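Protein of unknown function (Shewanella baltica, PDB 2Q9R) is of unknown function, belongs to the DUF416 family, and forms an all-helical two-chain assembly that bound benzoic acid in the crystal. Local coordinates at residues 29-34 / 121-126; 148-153 / 157-162. All coordinates share one frame; numbering follows the deposited sequence.

Contact 1 (29-34 / 121-126)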
# COMPACT_ATOMS: atom_id res chain seq x y z
N GLN A 29 -17.87 5.06 2.72
CA GLN A 29 -17.20 6.21 3.25
C GLN A 29 -15.70 6.08 3.03
O GLN A 29 -15.06 7.03 2.67
CB GLN A 29 -17.49 6.39 4.74
CG GLN A 29 -16.75 7.55 5.37
CD GLN A 29 -17.27 8.88 4.92
OE1 GLN A 29 -18.45 9.08 4.98
NE2 GLN A 29 -16.42 9.77 4.44
N ARG A 30 -15.16 4.90 3.25
CA ARG A 30 -13.73 4.65 3.14
C ARG A 30 -13.16 4.87 1.72
O ARG A 30 -12.01 5.24 1.57
CB ARG A 30 -13.48 3.22 3.66
CG ARG A 30 -12.07 2.75 3.65
CD ARG A 30 -11.93 1.55 4.58
NE ARG A 30 -10.72 0.80 4.36
CZ ARG A 30 -10.60 -0.28 3.58
NH1 ARG A 30 -11.64 -0.78 2.91
NH2 ARG A 30 -9.43 -0.87 3.47
N MSE A 31 -13.98 4.66 0.70
CA MSE A 31 -13.62 4.90 -0.69
C MSE A 31 -13.55 6.39 -1.12
O MSE A 31 -12.95 6.71 -2.17
CB MSE A 31 -14.66 4.22 -1.59
CG MSE A 31 -14.80 2.70 -1.46
SE MSE A 31 -16.35 2.09 -2.44
CE MSE A 31 -16.71 0.54 -1.47
N LEU A 32 -14.15 7.31 -0.36
CA LEU A 32 -14.24 8.69 -0.80
C LEU A 32 -12.92 9.36 -1.30
O LEU A 32 -12.93 10.09 -2.29
CB LEU A 32 -14.88 9.54 0.29
CG LEU A 32 -15.15 11.01 0.02
CD1 LEU A 32 -16.06 11.18 -1.25
CD2 LEU A 32 -15.80 11.69 1.26
N PRO A 33 -11.82 9.18 -0.57
CA PRO A 33 -10.57 9.79 -1.04
C PRO A 33 -10.18 9.45 -2.47
O PRO A 33 -9.54 10.26 -3.15
CB PRO A 33 -9.54 9.25 -0.06
CG PRO A 33 -10.34 9.04 1.20
CD PRO A 33 -11.63 8.48 0.72
N ASN A 34 -10.55 8.27 -2.93
CA ASN A 34 -10.27 7.89 -4.28
C ASN A 34 -10.96 8.85 -5.25
O ASN A 34 -10.37 9.28 -6.24
CB ASN A 34 -10.73 6.46 -4.53
CG ASN A 34 -10.00 5.42 -3.69
OD1 ASN A 34 -8.84 5.59 -3.26
ND2 ASN A 34 -10.69 4.30 -3.44
N SER A 121 -19.36 -5.36 -0.42
CA SER A 121 -18.09 -6.01 0.02
C SER A 121 -17.15 -6.36 -1.14
O SER A 121 -15.93 -6.12 -1.07
CB SER A 121 -18.33 -7.29 0.84
OG SER A 121 -17.08 -7.98 1.09
N LYS A 122 -17.70 -7.00 -2.15
CA LYS A 122 -16.98 -7.38 -3.35
C LYS A 122 -16.51 -6.18 -4.17
O LYS A 122 -15.43 -6.18 -4.77
CB LYS A 122 -17.88 -8.25 -4.21
CG LYS A 122 -18.16 -9.64 -3.59
CD LYS A 122 -19.10 -10.47 -4.48
CE LYS A 122 -19.29 -11.93 -3.96
NZ LYS A 122 -20.22 -12.72 -4.84
N LEU A 123 -17.32 -5.14 -4.21
CA LEU A 123 -16.93 -3.96 -4.94
C LEU A 123 -15.67 -3.39 -4.31
O LEU A 123 -14.68 -3.10 -4.99
CB LEU A 123 -18.09 -2.97 -4.94
CG LEU A 123 -17.89 -1.70 -5.75
CD1 LEU A 123 -19.25 -1.11 -6.17
CD2 LEU A 123 -17.07 -0.72 -4.92
N SER A 124 -15.67 -3.33 -2.97
CA SER A 124 -14.53 -2.77 -2.25
C SER A 124 -13.30 -3.59 -2.48
O SER A 124 -12.25 -3.02 -2.77
CB SER A 124 -14.81 -2.66 -0.75
OG SER A 124 -13.73 -2.01 -0.08
N SER A 125 -13.42 -4.93 -2.36
CA SER A 125 -12.27 -5.76 -2.52
C SER A 125 -11.79 -5.82 -3.97
O SER A 125 -10.58 -5.92 -4.23
CB SER A 125 -12.46 -7.14 -1.88
OG SER A 125 -13.57 -7.79 -2.42
N SER A 126 -12.70 -5.77 -4.92
CA SER A 126 -12.27 -5.78 -6.32
C SER A 126 -11.47 -4.56 -6.71
O SER A 126 -10.56 -4.64 -7.52
CB SER A 126 -13.48 -5.88 -7.23
OG SER A 126 -14.20 -7.05 -6.89
O HOH W 1 -13.80 0.36 1.41
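Met31, a selenomethionine, reaches from helix 29-34 to Leu123 and Ser124 of helix 121-126. Its CB already points at the other helix; CG lies beside the backbone N and anti to the carbonyl carbon (chi1 -61°), and the extended chain beyond carries the tip across. SE comes alongside Leu123 CD2 at 3.8 Å. The methyl CE touches both partners, Leu123 CD2 at 3.7 Å and Ser124 CB at 3.8 Å. Ala98 and Ala101 of helix 92-111 also touch Met31. Arg30 forms the polar half of the contact. Ser124 OG sits near the guanidinium plane, at its edge, 3.8 Å from Arg30 NH1, and a water bridges the two: it donates to Ser124 OG at 2.8 Å and accepts weakly from Arg30 NH1 at 2.9 Å. Glu158 is the stronger partner of both, salt-bridged to Arg30 and hydrogen-bonded to Ser124, so one carboxylate grips both Arg30 NH1 and Ser124 OG. The helix axes pass 11.6 Å apart at 35°, leaving long side chains and a water to span the gap. This is helix-to-helix packing near the centre of an all-alpha fold, with apolar contacts beside a buried polar network.

Contact 2 (148-153 / 157-162). With BEZ (benzoic acid), chain E.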
# COMPACT_ATOMS: atom_id res chain seq x y z
N PHE A 148 -0.90 -14.40 -4.93
CA PHE A 148 -0.09 -13.29 -5.39
C PHE A 148 -0.70 -11.95 -4.99
O PHE A 148 -0.02 -11.06 -4.48
CB PHE A 148 0.06 -13.33 -6.91
CG PHE A 148 0.77 -12.16 -7.47
CD1 PHE A 148 2.15 -12.10 -7.47
CD2 PHE A 148 0.06 -11.11 -8.02
CE1 PHE A 148 2.81 -11.00 -8.00
CE2 PHE A 148 0.71 -10.02 -8.57
CZ PHE A 148 2.08 -9.95 -8.54
N VAL A 149 -2.00 -11.81 -5.19
CA VAL A 149 -2.69 -10.59 -4.77
C VAL A 149 -2.55 -10.38 -3.24
O VAL A 149 -2.25 -9.26 -2.77
CB VAL A 149 -4.16 -10.59 -5.25
CG1 VAL A 149 -4.89 -9.34 -4.75
CG2 VAL A 149 -4.22 -10.66 -6.80
N PHE A 150 -2.73 -11.43 -2.46
CA PHE A 150 -2.68 -11.28 -1.00
C PHE A 150 -1.27 -11.08 -0.46
O PHE A 150 -1.12 -10.78 0.73
CB PHE A 150 -3.40 -12.42 -0.26
CG PHE A 150 -4.88 -12.22 -0.18
CD1 PHE A 150 -5.70 -12.54 -1.27
CD2 PHE A 150 -5.47 -11.67 0.96
CE1 PHE A 150 -7.07 -12.34 -1.23
CE2 PHE A 150 -6.86 -11.45 1.00
CZ PHE A 150 -7.65 -11.79 -0.11
N ALA A 151 -0.24 -11.22 -1.29
CA ALA A 151 1.13 -10.92 -0.87
C ALA A 151 1.33 -9.41 -0.78
O ALA A 151 2.40 -8.95 -0.41
CB ALA A 151 2.11 -11.49 -1.84
N HIS A 152 0.32 -8.63 -1.20
CA HIS A 152 0.42 -7.19 -1.20
C HIS A 152 -0.30 -6.64 0.03
O HIS A 152 -1.43 -6.95 0.25
CB HIS A 152 -0.25 -6.62 -2.44
CG HIS A 152 0.48 -6.93 -3.71
ND1 HIS A 152 0.55 -8.20 -4.23
CD2 HIS A 152 1.15 -6.12 -4.57
CE1 HIS A 152 1.28 -8.17 -5.34
NE2 HIS A 152 1.65 -6.93 -5.57
N GLU A 153 0.39 -5.83 0.81
CA GLU A 153 -0.15 -5.38 2.09
C GLU A 153 -1.52 -4.69 2.00
O GLU A 153 -2.38 -4.86 2.88
CB GLU A 153 0.87 -4.48 2.77
CG GLU A 153 0.55 -4.11 4.21
CD GLU A 153 0.71 -5.25 5.19
OE1 GLU A 153 1.26 -6.32 4.84
OE2 GLU A 153 0.29 -5.06 6.35
N GLU A 157 -4.75 -5.69 4.23
CA GLU A 157 -5.44 -4.65 4.99
C GLU A 157 -6.92 -4.59 4.67
O GLU A 157 -7.76 -4.47 5.57
CB GLU A 157 -4.75 -3.30 4.77
CG GLU A 157 -3.49 -3.20 5.62
CD GLU A 157 -2.72 -1.88 5.53
OE1 GLU A 157 -3.21 -0.90 4.92
OE2 GLU A 157 -1.60 -1.82 6.10
N GLU A 158 -7.25 -4.68 3.39
CA GLU A 158 -8.64 -4.79 2.99
C GLU A 158 -9.35 -5.94 3.70
O GLU A 158 -10.42 -5.75 4.31
CB GLU A 158 -8.75 -4.92 1.47
CG GLU A 158 -10.17 -5.05 0.92
CD GLU A 158 -10.99 -3.75 0.97
OE1 GLU A 158 -10.45 -2.69 1.31
OE2 GLU A 158 -12.19 -3.81 0.67
N LYS A 159 -8.77 -7.13 3.63
CA LYS A 159 -9.32 -8.28 4.34
C LYS A 159 -9.48 -8.08 5.83
O LYS A 159 -10.51 -8.46 6.41
CB LYS A 159 -8.45 -9.53 4.10
CG LYS A 159 -9.01 -10.78 4.79
CD LYS A 159 -8.06 -11.98 4.69
CE LYS A 159 -8.23 -12.91 5.88
NZ LYS A 159 -7.47 -14.18 5.68
N GLU A 160 -8.44 -7.53 6.47
CA GLU A 160 -8.45 -7.26 7.90
C GLU A 160 -9.48 -6.19 8.30
O GLU A 160 -10.24 -6.38 9.25
CB GLU A 160 -7.03 -6.89 8.39
CG GLU A 160 -6.11 -8.13 8.43
CD GLU A 160 -4.61 -7.80 8.68
OE1 GLU A 160 -4.30 -6.64 9.05
OE2 GLU A 160 -3.77 -8.72 8.49
N LEU A 161 -9.56 -5.10 7.55
CA LEU A 161 -10.56 -4.09 7.83
C LEU A 161 -11.99 -4.62 7.63
O LEU A 161 -12.84 -4.44 8.49
CB LEU A 161 -10.28 -2.83 6.99
CG LEU A 161 -11.15 -1.55 7.11
CD1 LEU A 161 -12.55 -1.73 6.47
CD2 LEU A 161 -11.24 -1.08 8.53
N GLN A 162 -12.27 -5.30 6.52
CA GLN A 162 -13.62 -5.86 6.33
C GLN A 162 -13.99 -6.88 7.43
O GLN A 162 -15.13 -6.91 7.88
CB GLN A 162 -13.78 -6.51 4.95
CG GLN A 162 -13.82 -5.53 3.79
CD GLN A 162 -14.66 -6.02 2.66
OE1 GLN A 162 -15.68 -6.68 2.88
NE2 GLN A 162 -14.25 -5.69 1.41
C BEZ E . 4.00 -6.73 -8.26
O1 BEZ E . 3.21 -6.14 -7.46
O2 BEZ E . 3.73 -6.91 -9.49
C1 BEZ E . 5.30 -7.25 -7.74
C2 BEZ E . 5.81 -8.48 -8.21
C3 BEZ E . 7.02 -8.94 -7.69
C4 BEZ E . 7.71 -8.18 -6.75
C5 BEZ E . 7.20 -6.96 -6.30
C6 BEZ E . 5.98 -6.48 -6.81
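Glu153 and Glu157 are joined by backbone within the first turns of one helix: Glu157 N donates to Glu153 O at 2.9 Å, with an N-H...O angle of 159°. Residues 148-150 belong to the preceding helix, a short turn follows, and His152 takes the N-cap position of helix 153-170. The Glu153 side chain bends at chi2, while that of Glu157 runs out extended, bringing Glu157 OE2 to 3.7 Å from Glu153 CG. Their carboxylates stand almost perpendicular, planes 87° apart, with Glu153 OE2 and Glu157 OE2 at 3.8 Å; these like charges would probably repel. Phe150 and Lys159 cross at about a right angle, Phe150 CE2 meeting the aliphatic Lys159 CD at 3.9 Å. On the turn, His152 ND1 donates to Phe148 O at 2.9 Å, nearly in the imidazole plane, which fixes the ring's rotation. His152 CE1 lies 3.7 Å above the Phe148 ring plane, toward its rim. His152 NE2 then makes an almost straight bond, 2.6 Å and 174°, to O1 of benzoic acid, whose O2 lies at the ring edge of Phe148, 3.6 Å from CZ. Ser136 also binds the ligand, and Leu37 and Ile197 of the second subunit pack on Phe148 and His152. Two consecutive helices are thus joined by a tight turn, which contributes His152, N-cap of the second, to a benzoic acid site at the subunit interface.

Overall arrangement
From the N terminus, helix 17-42 supplies residues 29-34, and the chain passes through four further helices before helix 120-136 returns to close contact 1, a long-range closure near the chain centre. Helix 142-150 comes next, and contact 2 spans the turn at 151-152 and the first turn of helix 153-170, with three helical residues between its segments. The two are in series, neither nested nor crossed, with centres about 13 Å apart. Helix 153-170 joins them: Gln162 reaches Ser121, Leu161 packs on Arg30, and Glu158 adds its bonds. The N-terminal half of that helix thus ties helices 17-42 and 120-136 together, whereas the 148-153 turn before it faces the second subunit.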